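Local coordinates for protein metallo-carboxypeptidase (PDB 4A39) that probably removes C-terminal residues from peptides or proteins with the help of a zinc ion, as a bacterial member of the M14 cytosolic carboxypeptidases, at residues His280-Gly285 against His317-Ser322; Phe67-Ala72 against Asp105-Gln110; Arg164-Ser169 against Leu208-Asp213. One frame throughout, in Å; residues are numbered along the deposited sequence.

Contact 1: residues His280-Gly285 against His317-Ser322. With GEM ((2-guanidinoethylmercapto)succinic acid), chain D.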
loop_
_atom_site.group_PDB
_atom_site.type_symbol
_atom_site.label_atom_id
_atom_site.label_comp_id
_atom_site.label_asym_id
_atom_site.label_seq_id
_atom_site.Cartn_x
_atom_site.Cartn_y
_atom_site.Cartn_z
ATOM N N HIS A 280 4.521 7.049 -11.178
ATOM C CA HIS A 280 5.010 5.858 -11.874
ATOM C C HIS A 280 5.150 4.716 -10.873
ATOM O O HIS A 280 5.501 4.944 -9.720
ATOM C CB HIS A 280 6.405 6.105 -12.470
ATOM C CG HIS A 280 6.460 7.231 -13.456
ATOM N ND1 HIS A 280 6.059 7.092 -14.767
ATOM C CD2 HIS A 280 6.839 8.522 -13.312
ATOM C CE1 HIS A 280 6.189 8.251 -15.389
ATOM N NE2 HIS A 280 6.660 9.134 -14.529
ATOM N N VAL A 281 4.868 3.494 -11.317
ATOM C CA VAL A 281 5.040 2.328 -10.464
ATOM C C VAL A 281 6.523 1.972 -10.563
ATOM O O VAL A 281 7.091 1.986 -11.654
ATOM C CB VAL A 281 4.230 1.118 -10.970
ATOM C CG1 VAL A 281 4.630 -0.133 -10.195
ATOM C CG2 VAL A 281 2.743 1.383 -10.819
ATOM N N PHE A 282 7.157 1.670 -9.433
ATOM C CA PHE A 282 8.569 1.297 -9.453
ATOM C C PHE A 282 8.938 0.462 -8.235
ATOM O O PHE A 282 8.090 0.180 -7.389
ATOM C CB PHE A 282 9.474 2.541 -9.520
ATOM C CG PHE A 282 9.408 3.420 -8.303
ATOM C CD1 PHE A 282 8.396 4.370 -8.161
ATOM C CD2 PHE A 282 10.362 3.304 -7.298
ATOM C CE1 PHE A 282 8.341 5.195 -7.033
ATOM C CE2 PHE A 282 10.317 4.123 -6.167
ATOM C CZ PHE A 282 9.303 5.071 -6.037
ATOM N N ALA A 283 10.200 0.048 -8.170
ATOM C CA ALA A 283 10.701 -0.742 -7.050
ATOM C C ALA A 283 12.049 -0.195 -6.583
ATOM O O ALA A 283 12.880 0.206 -7.400
ATOM C CB ALA A 283 10.848 -2.202 -7.462
ATOM N N ALA A 284 12.249 -0.161 -5.269
ATOM C CA ALA A 284 13.505 0.305 -4.686
ATOM C C ALA A 284 14.226 -0.922 -4.126
ATOM O O ALA A 284 13.655 -1.659 -3.320
ATOM C CB ALA A 284 13.232 1.310 -3.572
ATOM N N GLY A 285 15.472 -1.129 -4.552
ATOM C CA GLY A 285 16.239 -2.286 -4.112
ATOM C C GLY A 285 17.168 -2.107 -2.922
ATOM O O GLY A 285 17.056 -1.137 -2.175
ATOM N N HIS A 317 11.951 6.025 -13.433
ATOM C CA HIS A 317 11.543 6.845 -12.309
ATOM C C HIS A 317 11.511 6.047 -11.010
ATOM O O HIS A 317 11.157 4.866 -10.996
ATOM C CB HIS A 317 10.172 7.464 -12.564
ATOM C CG HIS A 317 10.191 8.581 -13.558
ATOM N ND1 HIS A 317 10.079 8.377 -14.916
ATOM C CD2 HIS A 317 10.319 9.916 -13.386
ATOM C CE1 HIS A 317 10.131 9.542 -15.537
ATOM N NE2 HIS A 317 10.277 10.492 -14.632
ATOM N N GLY A 318 11.893 6.705 -9.923
ATOM C CA GLY A 318 11.907 6.065 -8.625
ATOM C C GLY A 318 12.811 6.837 -7.691
ATOM O O GLY A 318 13.138 7.992 -7.957
ATOM N N TYR A 319 13.221 6.206 -6.596
ATOM C CA TYR A 319 14.104 6.864 -5.644
ATOM C C TYR A 319 15.549 6.751 -6.108
ATOM O O TYR A 319 15.913 5.822 -6.837
ATOM C CB TYR A 319 13.984 6.227 -4.253
ATOM C CG TYR A 319 12.587 6.232 -3.676
ATOM C CD1 TYR A 319 11.774 7.361 -3.773
ATOM C CD2 TYR A 319 12.081 5.109 -3.024
ATOM C CE1 TYR A 319 10.487 7.368 -3.238
ATOM C CE2 TYR A 319 10.797 5.106 -2.484
ATOM C CZ TYR A 319 10.007 6.237 -2.596
ATOM O OH TYR A 319 8.735 6.235 -2.076
ATOM N N PRO A 320 16.397 7.705 -5.698
ATOM C CA PRO A 320 17.800 7.643 -6.108
ATOM C C PRO A 320 18.405 6.371 -5.537
ATOM O O PRO A 320 17.935 5.856 -4.523
ATOM C CB PRO A 320 18.404 8.889 -5.466
ATOM C CG PRO A 320 17.250 9.847 -5.427
ATOM C CD PRO A 320 16.119 8.949 -4.960
ATOM N N ARG A 321 19.432 5.847 -6.188
ATOM C CA ARG A 321 20.061 4.652 -5.654
ATOM C C ARG A 321 21.023 5.062 -4.566
ATOM O O ARG A 321 21.601 6.153 -4.604
ATOM C CB ARG A 321 20.800 3.886 -6.737
ATOM C CG ARG A 321 21.695 4.718 -7.606
ATOM C CD ARG A 321 21.930 3.996 -8.912
ATOM N NE ARG A 321 20.686 3.423 -9.425
ATOM C CZ ARG A 321 20.218 2.221 -9.092
ATOM N NH1 ARG A 321 20.893 1.454 -8.245
ATOM N NH2 ARG A 321 19.071 1.791 -9.600
ATOM N N SER A 322 21.184 4.189 -3.583
ATOM C CA SER A 322 22.079 4.460 -2.476
ATOM C C SER A 322 23.521 4.208 -2.875
ATOM O O SER A 322 23.804 3.312 -3.673
ATOM C CB SER A 322 21.724 3.567 -1.285
ATOM O OG SER A 322 22.725 3.641 -0.281
HETATM C C8 GEM D . 9.788 4.331 1.899
HETATM S S7 GEM D . 9.596 2.529 1.645
HETATM C C6 GEM D . 11.203 2.128 0.868
HETATM C C5 GEM D . 11.822 3.269 0.056
HETATM N N3 GEM D . 12.306 4.332 0.949
HETATM C C1 GEM D . 13.611 4.588 1.015
HETATM N N4 GEM D . 14.459 3.871 0.283
HETATM N N2 GEM D . 14.073 5.546 1.813
HETATM C C9 GEM D . 9.647 4.708 3.376
HETATM O O14 GEM D . 9.535 3.778 4.206
HETATM O O15 GEM D . 9.656 5.927 3.645
HETATM C C10 GEM D . 8.789 5.114 1.044
HETATM C C11 GEM D . 7.340 4.788 1.416
HETATM O O12 GEM D . 6.569 4.454 0.489
HETATM O O13 GEM D . 7.029 4.898 2.620
HETATM O O HOH W 1 13.761 3.352 -6.528
#
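A wall of the inhibitor pocket takes shape where Tyr-319 meets Phe-282, on an edge strand of the carboxypeptidase sheet. The two rings form a T-shaped pair, with planes at 88°: the edge of Phe-282, led by CZ, points at the centre of one tyrosine face, and CZ lies 3.7 Å from Tyr-319 CZ. Ala-284 CB fills in at the tyrosine's edge. Held this way, Tyr-319 brings CE2 to 3.3 Å from C5 of the bound guanidinoethylmercaptosuccinate, while its side chain touches Glu-348, the predicted proton donor/acceptor. Phe-282 is itself packed from above. Gly-318 CA sits 3.5 Å from the ring centroid, almost on the normal, a CH-pi contact that a residue without a side chain can make so closely. Phe-282 CG lies between the backbone N and the carbonyl carbon (chi1 65°), which folds the ring beneath the 317-319 backbone. Further along, the rings of His-280 and His-317 make an offset stack with centroids 4.0 Å apart, and Asp-356 holds His-280 ND1. A water accepts from Tyr-319 N at 2.9 Å and donates only weakly to Ala-283 O. The loop is therefore fastened to the strand chiefly by rings and CH groups, with one water between the backbones, held weakly on the strand side, while Asp-275, outside both segments, is hydrogen-bonded to the tyrosine's hydroxyl.

Contact 2: residues Phe67-Ala72 against Asp105-Gln110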
loop_
_atom_site.group_PDB
_atom_site.type_symbol
_atom_site.label_atom_id
_atom_site.label_comp_id
_atom_site.label_asym_id
_atom_site.label_seq_id
_atom_site.Cartn_x
_atom_site.Cartn_y
_atom_site.Cartn_z
ATOM N N PHE A 67 -14.207 22.508 -3.042
ATOM C CA PHE A 67 -13.553 22.124 -1.795
ATOM C C PHE A 67 -12.111 22.600 -1.700
ATOM O O PHE A 67 -11.417 22.718 -2.712
ATOM C CB PHE A 67 -13.554 20.597 -1.664
ATOM C CG PHE A 67 -14.924 19.981 -1.655
ATOM C CD1 PHE A 67 -15.595 19.723 -2.850
ATOM C CD2 PHE A 67 -15.540 19.648 -0.451
ATOM C CE1 PHE A 67 -16.858 19.137 -2.848
ATOM C CE2 PHE A 67 -16.808 19.060 -0.436
ATOM C CZ PHE A 67 -17.469 18.804 -1.639
ATOM N N THR A 68 -11.670 22.861 -0.473
ATOM C CA THR A 68 -10.299 23.276 -0.216
ATOM C C THR A 68 -9.771 22.626 1.057
ATOM O O THR A 68 -10.408 22.703 2.105
ATOM C CB THR A 68 -10.165 24.807 -0.027
ATOM O OG1 THR A 68 -10.508 25.481 -1.245
ATOM C CG2 THR A 68 -8.726 25.164 0.363
ATOM N N LEU A 69 -8.624 21.960 0.951
ATOM C CA LEU A 69 -7.981 21.365 2.118
ATOM C C LEU A 69 -6.971 22.458 2.459
ATOM O O LEU A 69 -5.873 22.508 1.903
ATOM C CB LEU A 69 -7.290 20.048 1.749
ATOM C CG LEU A 69 -8.224 18.996 1.140
ATOM C CD1 LEU A 69 -7.492 17.661 1.037
ATOM C CD2 LEU A 69 -9.473 18.850 2.008
ATOM N N VAL A 70 -7.377 23.342 3.365
ATOM C CA VAL A 70 -6.585 24.502 3.760
ATOM C C VAL A 70 -5.193 24.281 4.333
ATOM O O VAL A 70 -4.342 25.169 4.233
ATOM C CB VAL A 70 -7.367 25.387 4.759
ATOM C CG1 VAL A 70 -8.741 25.718 4.197
ATOM C CG2 VAL A 70 -7.478 24.689 6.105
ATOM N N ASN A 71 -4.943 23.117 4.927
ATOM C CA ASN A 71 -3.633 22.871 5.518
ATOM C C ASN A 71 -2.758 21.903 4.725
ATOM O O ASN A 71 -1.800 21.342 5.251
ATOM C CB ASN A 71 -3.787 22.400 6.972
ATOM C CG ASN A 71 -4.503 21.067 7.093
ATOM O OD1 ASN A 71 -5.167 20.616 6.159
ATOM N ND2 ASN A 71 -4.380 20.435 8.263
ATOM N N ALA A 72 -3.080 21.726 3.448
ATOM C CA ALA A 72 -2.306 20.834 2.588
ATOM C C ALA A 72 -0.832 21.257 2.559
ATOM O O ALA A 72 0.065 20.422 2.452
ATOM C CB ALA A 72 -2.888 20.842 1.171
ATOM N N ASP A 105 -3.013 28.395 -1.016
ATOM C CA ASP A 105 -4.225 28.276 -0.211
ATOM C C ASP A 105 -4.565 26.821 0.124
ATOM O O ASP A 105 -5.410 26.554 0.983
ATOM C CB ASP A 105 -5.401 28.940 -0.932
ATOM C CG ASP A 105 -6.651 29.001 -0.073
ATOM O OD1 ASP A 105 -6.545 29.431 1.095
ATOM O OD2 ASP A 105 -7.738 28.629 -0.564
ATOM N N GLY A 106 -3.905 25.887 -0.557
ATOM C CA GLY A 106 -4.136 24.476 -0.296
ATOM C C GLY A 106 -4.554 23.672 -1.514
ATOM O O GLY A 106 -4.439 24.144 -2.643
ATOM N N LEU A 107 -5.023 22.446 -1.284
ATOM C CA LEU A 107 -5.486 21.594 -2.377
ATOM C C LEU A 107 -6.942 21.939 -2.632
ATOM O O LEU A 107 -7.734 22.015 -1.694
ATOM C CB LEU A 107 -5.392 20.108 -2.006
ATOM C CG LEU A 107 -5.878 19.137 -3.093
ATOM C CD1 LEU A 107 -4.850 19.082 -4.213
ATOM C CD2 LEU A 107 -6.095 17.752 -2.513
ATOM N N HIS A 108 -7.288 22.148 -3.900
ATOM C CA HIS A 108 -8.656 22.473 -4.279
ATOM C C HIS A 108 -9.178 21.450 -5.279
ATOM O O HIS A 108 -8.430 20.964 -6.122
ATOM C CB HIS A 108 -8.727 23.853 -4.948
ATOM C CG HIS A 108 -8.048 24.943 -4.179
ATOM N ND1 HIS A 108 -6.752 25.340 -4.431
ATOM C CD2 HIS A 108 -8.486 25.712 -3.154
ATOM C CE1 HIS A 108 -6.421 26.309 -3.593
ATOM N NE2 HIS A 108 -7.456 26.552 -2.807
ATOM N N PHE A 109 -10.458 21.113 -5.170
ATOM C CA PHE A 109 -11.082 20.214 -6.127
ATOM C C PHE A 109 -12.562 20.559 -6.245
ATOM O O PHE A 109 -13.181 21.025 -5.282
ATOM C CB PHE A 109 -10.834 18.728 -5.780
ATOM C CG PHE A 109 -11.111 18.348 -4.348
ATOM C CD1 PHE A 109 -12.369 17.889 -3.963
ATOM C CD2 PHE A 109 -10.086 18.362 -3.406
ATOM C CE1 PHE A 109 -12.600 17.443 -2.659
ATOM C CE2 PHE A 109 -10.307 17.916 -2.095
ATOM C CZ PHE A 109 -11.566 17.456 -1.725
ATOM N N GLN A 110 -13.114 20.369 -7.441
ATOM C CA GLN A 110 -14.508 20.704 -7.694
ATOM C C GLN A 110 -15.336 19.565 -8.273
ATOM O O GLN A 110 -14.829 18.700 -8.995
ATOM C CB GLN A 110 -14.606 21.903 -8.651
ATOM C CG GLN A 110 -13.784 23.136 -8.265
ATOM C CD GLN A 110 -12.308 23.005 -8.607
ATOM O OE1 GLN A 110 -11.947 22.590 -9.708
ATOM N NE2 GLN A 110 -11.447 23.374 -7.662
HETATM O O HOH W 2 -12.183 24.455 -5.030
#
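Phe-67 lies across Phe-109, and its side chain can be followed outward from the backbone. CB comes first, over one face of the Phe-109 ring: it is 3.4 Å from Phe-109 CE1, and its CH-pi approach is 23° off the ring normal. CG is next, 3.6 Å from Phe-109 CE1. CD1 then passes near Phe-109 O, which lies in the plane of the Phe-67 ring at its edge. Beyond this the two rings, nearly parallel but slid apart, barely overlap, and both go on to meet Phe-120 and Phe-54. Phe-109 can reach under the CB of its partner because its CG lies between the backbone N and the carbonyl carbon (chi1 49°). The backbones beneath belong to antiparallel neighbours inside the mixed sheet of the N-terminal domain. Phe-67 with Phe-109 and Leu-69 with Leu-107 are hydrogen-bonded pairs, and Thr-68 with His-108 between them is a non-hydrogen-bonded pair. On the aromatic face Leu-69 CD1 packs at 3.8 Å against Leu-107 CD2, and Leu-69 CG reaches the edge of Phe-109. Where the strand gives way to a type I turn, Leu-69 O accepts from Leu-107 N across the strands and from Ala-72 N within the turn, the two donors coming from opposite faces of its plane. Thr-68 turns to the other face, its CG2 3.7 Å from Asp-105 OD2. That same oxygen accepts a nearly straight bond of 3.1 Å from His-108 NE2, in the plane of the imidazole, and forms a salt bridge with Arg-37.

Contact 3: residues Arg164-Ser169 against Leu208-Asp213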
loop_
_atom_site.group_PDB
_atom_site.type_symbol
_atom_site.label_atom_id
_atom_site.label_comp_id
_atom_site.label_asym_id
_atom_site.label_seq_id
_atom_site.Cartn_x
_atom_site.Cartn_y
_atom_site.Cartn_z
ATOM N N ARG A 164 0.801 -23.124 0.746
ATOM C CA ARG A 164 1.671 -24.285 0.573
ATOM C C ARG A 164 0.857 -25.409 -0.056
ATOM O O ARG A 164 -0.060 -25.943 0.570
ATOM C CB ARG A 164 2.222 -24.720 1.938
ATOM C CG ARG A 164 3.132 -25.946 1.928
ATOM C CD ARG A 164 3.756 -26.152 3.316
ATOM N NE ARG A 164 4.557 -27.371 3.436
ATOM C CZ ARG A 164 5.783 -27.529 2.942
ATOM N NH1 ARG A 164 6.374 -26.542 2.284
ATOM N NH2 ARG A 164 6.423 -28.682 3.112
ATOM N N ARG A 165 1.188 -25.764 -1.293
ATOM C CA ARG A 165 0.460 -26.815 -1.994
ATOM C C ARG A 165 1.269 -28.086 -2.226
ATOM O O ARG A 165 0.742 -29.081 -2.725
ATOM C CB ARG A 165 -0.075 -26.276 -3.323
ATOM C CG ARG A 165 -1.185 -25.250 -3.135
ATOM C CD ARG A 165 -1.679 -24.659 -4.442
ATOM N NE ARG A 165 -2.791 -23.737 -4.208
ATOM C CZ ARG A 165 -3.349 -22.975 -5.142
ATOM N NH1 ARG A 165 -2.904 -23.014 -6.391
ATOM N NH2 ARG A 165 -4.358 -22.174 -4.828
ATOM N N HIS A 166 2.546 -28.049 -1.862
ATOM C CA HIS A 166 3.428 -29.205 -2.007
ATOM C C HIS A 166 4.231 -29.373 -0.724
ATOM O O HIS A 166 5.010 -28.499 -0.351
ATOM C CB HIS A 166 4.372 -29.021 -3.198
ATOM C CG HIS A 166 3.732 -29.303 -4.522
ATOM N ND1 HIS A 166 2.655 -28.585 -4.996
ATOM C CD2 HIS A 166 4.007 -30.236 -5.463
ATOM C CE1 HIS A 166 2.293 -29.066 -6.172
ATOM N NE2 HIS A 166 3.097 -30.067 -6.479
ATOM N N PRO A 167 4.060 -30.514 -0.040
ATOM C CA PRO A 167 4.749 -30.825 1.216
ATOM C C PRO A 167 6.265 -30.986 1.145
ATOM O O PRO A 167 6.885 -31.430 2.114
ATOM C CB PRO A 167 4.061 -32.107 1.667
ATOM C CG PRO A 167 3.784 -32.787 0.368
ATOM C CD PRO A 167 3.234 -31.657 -0.472
ATOM N N ASP A 168 6.867 -30.631 0.015
ATOM C CA ASP A 168 8.312 -30.762 -0.128
ATOM C C ASP A 168 8.991 -29.551 -0.769
ATOM O O ASP A 168 10.152 -29.632 -1.176
ATOM C CB ASP A 168 8.644 -32.032 -0.920
ATOM C CG ASP A 168 8.031 -32.035 -2.307
ATOM O OD1 ASP A 168 6.818 -31.754 -2.426
ATOM O OD2 ASP A 168 8.761 -32.330 -3.280
ATOM N N SER A 169 8.275 -28.433 -0.861
ATOM C CA SER A 169 8.850 -27.221 -1.437
ATOM C C SER A 169 9.959 -26.758 -0.499
ATOM O O SER A 169 10.081 -27.266 0.616
ATOM C CB SER A 169 7.785 -26.129 -1.577
ATOM O OG SER A 169 7.234 -25.780 -0.319
ATOM N N LEU A 208 5.225 -22.357 -9.867
ATOM C CA LEU A 208 5.759 -21.592 -8.749
ATOM C C LEU A 208 5.580 -22.282 -7.401
ATOM O O LEU A 208 6.512 -22.349 -6.602
ATOM C CB LEU A 208 5.109 -20.205 -8.697
ATOM C CG LEU A 208 5.484 -19.309 -7.509
ATOM C CD1 LEU A 208 6.993 -19.125 -7.450
ATOM C CD2 LEU A 208 4.787 -17.963 -7.648
ATOM N N LEU A 209 4.383 -22.807 -7.152
ATOM C CA LEU A 209 4.099 -23.451 -5.879
ATOM C C LEU A 209 4.663 -24.858 -5.717
ATOM O O LEU A 209 4.597 -25.433 -4.630
ATOM C CB LEU A 209 2.589 -23.436 -5.628
ATOM C CG LEU A 209 2.036 -22.007 -5.528
ATOM C CD1 LEU A 209 0.527 -22.049 -5.373
ATOM C CD2 LEU A 209 2.682 -21.284 -4.349
ATOM N N GLU A 210 5.214 -25.419 -6.788
ATOM C CA GLU A 210 5.819 -26.742 -6.686
ATOM C C GLU A 210 7.181 -26.556 -6.024
ATOM O O GLU A 210 7.738 -27.492 -5.447
ATOM C CB GLU A 210 6.012 -27.379 -8.070
ATOM C CG GLU A 210 4.743 -27.912 -8.714
ATOM C CD GLU A 210 5.008 -28.599 -10.046
ATOM O OE1 GLU A 210 5.567 -27.950 -10.956
ATOM O OE2 GLU A 210 4.656 -29.790 -10.184
ATOM N N LYS A 211 7.702 -25.335 -6.098
ATOM C CA LYS A 211 9.009 -25.026 -5.537
ATOM C C LYS A 211 9.002 -23.991 -4.417
ATOM O O LYS A 211 9.997 -23.833 -3.716
ATOM C CB LYS A 211 9.937 -24.553 -6.655
ATOM C CG LYS A 211 10.053 -25.558 -7.786
ATOM C CD LYS A 211 10.822 -25.012 -8.974
ATOM C CE LYS A 211 10.910 -26.066 -10.069
ATOM N NZ LYS A 211 11.708 -25.600 -11.233
ATOM N N ALA A 212 7.885 -23.295 -4.233
ATOM C CA ALA A 212 7.834 -22.280 -3.192
ATOM C C ALA A 212 6.498 -22.136 -2.483
ATOM O O ALA A 212 5.452 -22.499 -3.018
ATOM C CB ALA A 212 8.239 -20.933 -3.778
ATOM N N ASP A 213 6.562 -21.616 -1.260
ATOM C CA ASP A 213 5.380 -21.345 -0.450
ATOM C C ASP A 213 5.325 -19.828 -0.323
ATOM O O ASP A 213 6.364 -19.163 -0.328
ATOM C CB ASP A 213 5.500 -21.927 0.960
ATOM C CG ASP A 213 5.493 -23.439 0.983
ATOM O OD1 ASP A 213 5.040 -24.059 0.002
ATOM O OD2 ASP A 213 5.928 -24.005 2.008
HETATM O O HOH W 3 3.694 -24.993 -2.063
#
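The carboxylate of Asp-213 is gripped at both oxygens by the 164-169 loop. OD2 receives NH1 of Arg-164 at 2.6 Å on its syn lone pair, a salt bridge in which the donor's guanidinium is approached near its own plane while the two flat groups stand at 90° to each other. Ser-169 OG donates to OD1 at 2.8 Å, coming from well above the carboxylate plane. Arg-164 arrives with an extended chain that runs past the aspartate, CG lying 3.3 Å from OD1, and His-166 O sits over one face of its guanidinium. A water accepts from Arg-165 N at 2.7 Å and lies within hydrogen-bonding distance of Asp-213 OD1 and Leu-209 O; since further acceptors stand near it, which of them it serves at one time is left open. An arginine and a hydroxyl donating to a buried carboxylate would be expected to help keep it ionised. Towards the helix the contact becomes less polar. The His-166 ring lies over Glu-210, whose CG is 3.9 Å from the ring centroid in a CH-pi contact. Arg-165 CD rests 3.5 Å from Leu-209 CD1, and its guanidinium passes on to the carbonyl oxygens of Glu-142 and Leu-197. The helix 203-211 and the strand 212-217 thus meet the connection between strands 157-163 and 171-177 just where it passes the start of the strand lying between them. Strand 171-177, the intervening helices and its parallel neighbour 212-217 make a beta-alpha-beta crossover, an element of the alpha/beta sheet of the zinc carboxypeptidases.

How the contacts relate
Followed from the N terminus, the chain closes three separate loops, one after another, and none nests within or crosses another. Contact 2 comes first and, by joining 67-72 to 105-110, closes a loop inside the N-terminal beta domain. Contact 3 follows in the carboxypeptidase domain, bringing 208-213 back to 164-169 where the loop between strands 157-163 and 171-177 meets the start of strand 212-217. Contact 1 comes last, joining edge strand 282-284 to the loop that carries the pocket tyrosine. Contacts 1 and 3 reach the same sheet, yet their centres are 31 Å apart. Contacts 2 and 3 lie on opposite sides of the chain's centre, about 50 Å between centres.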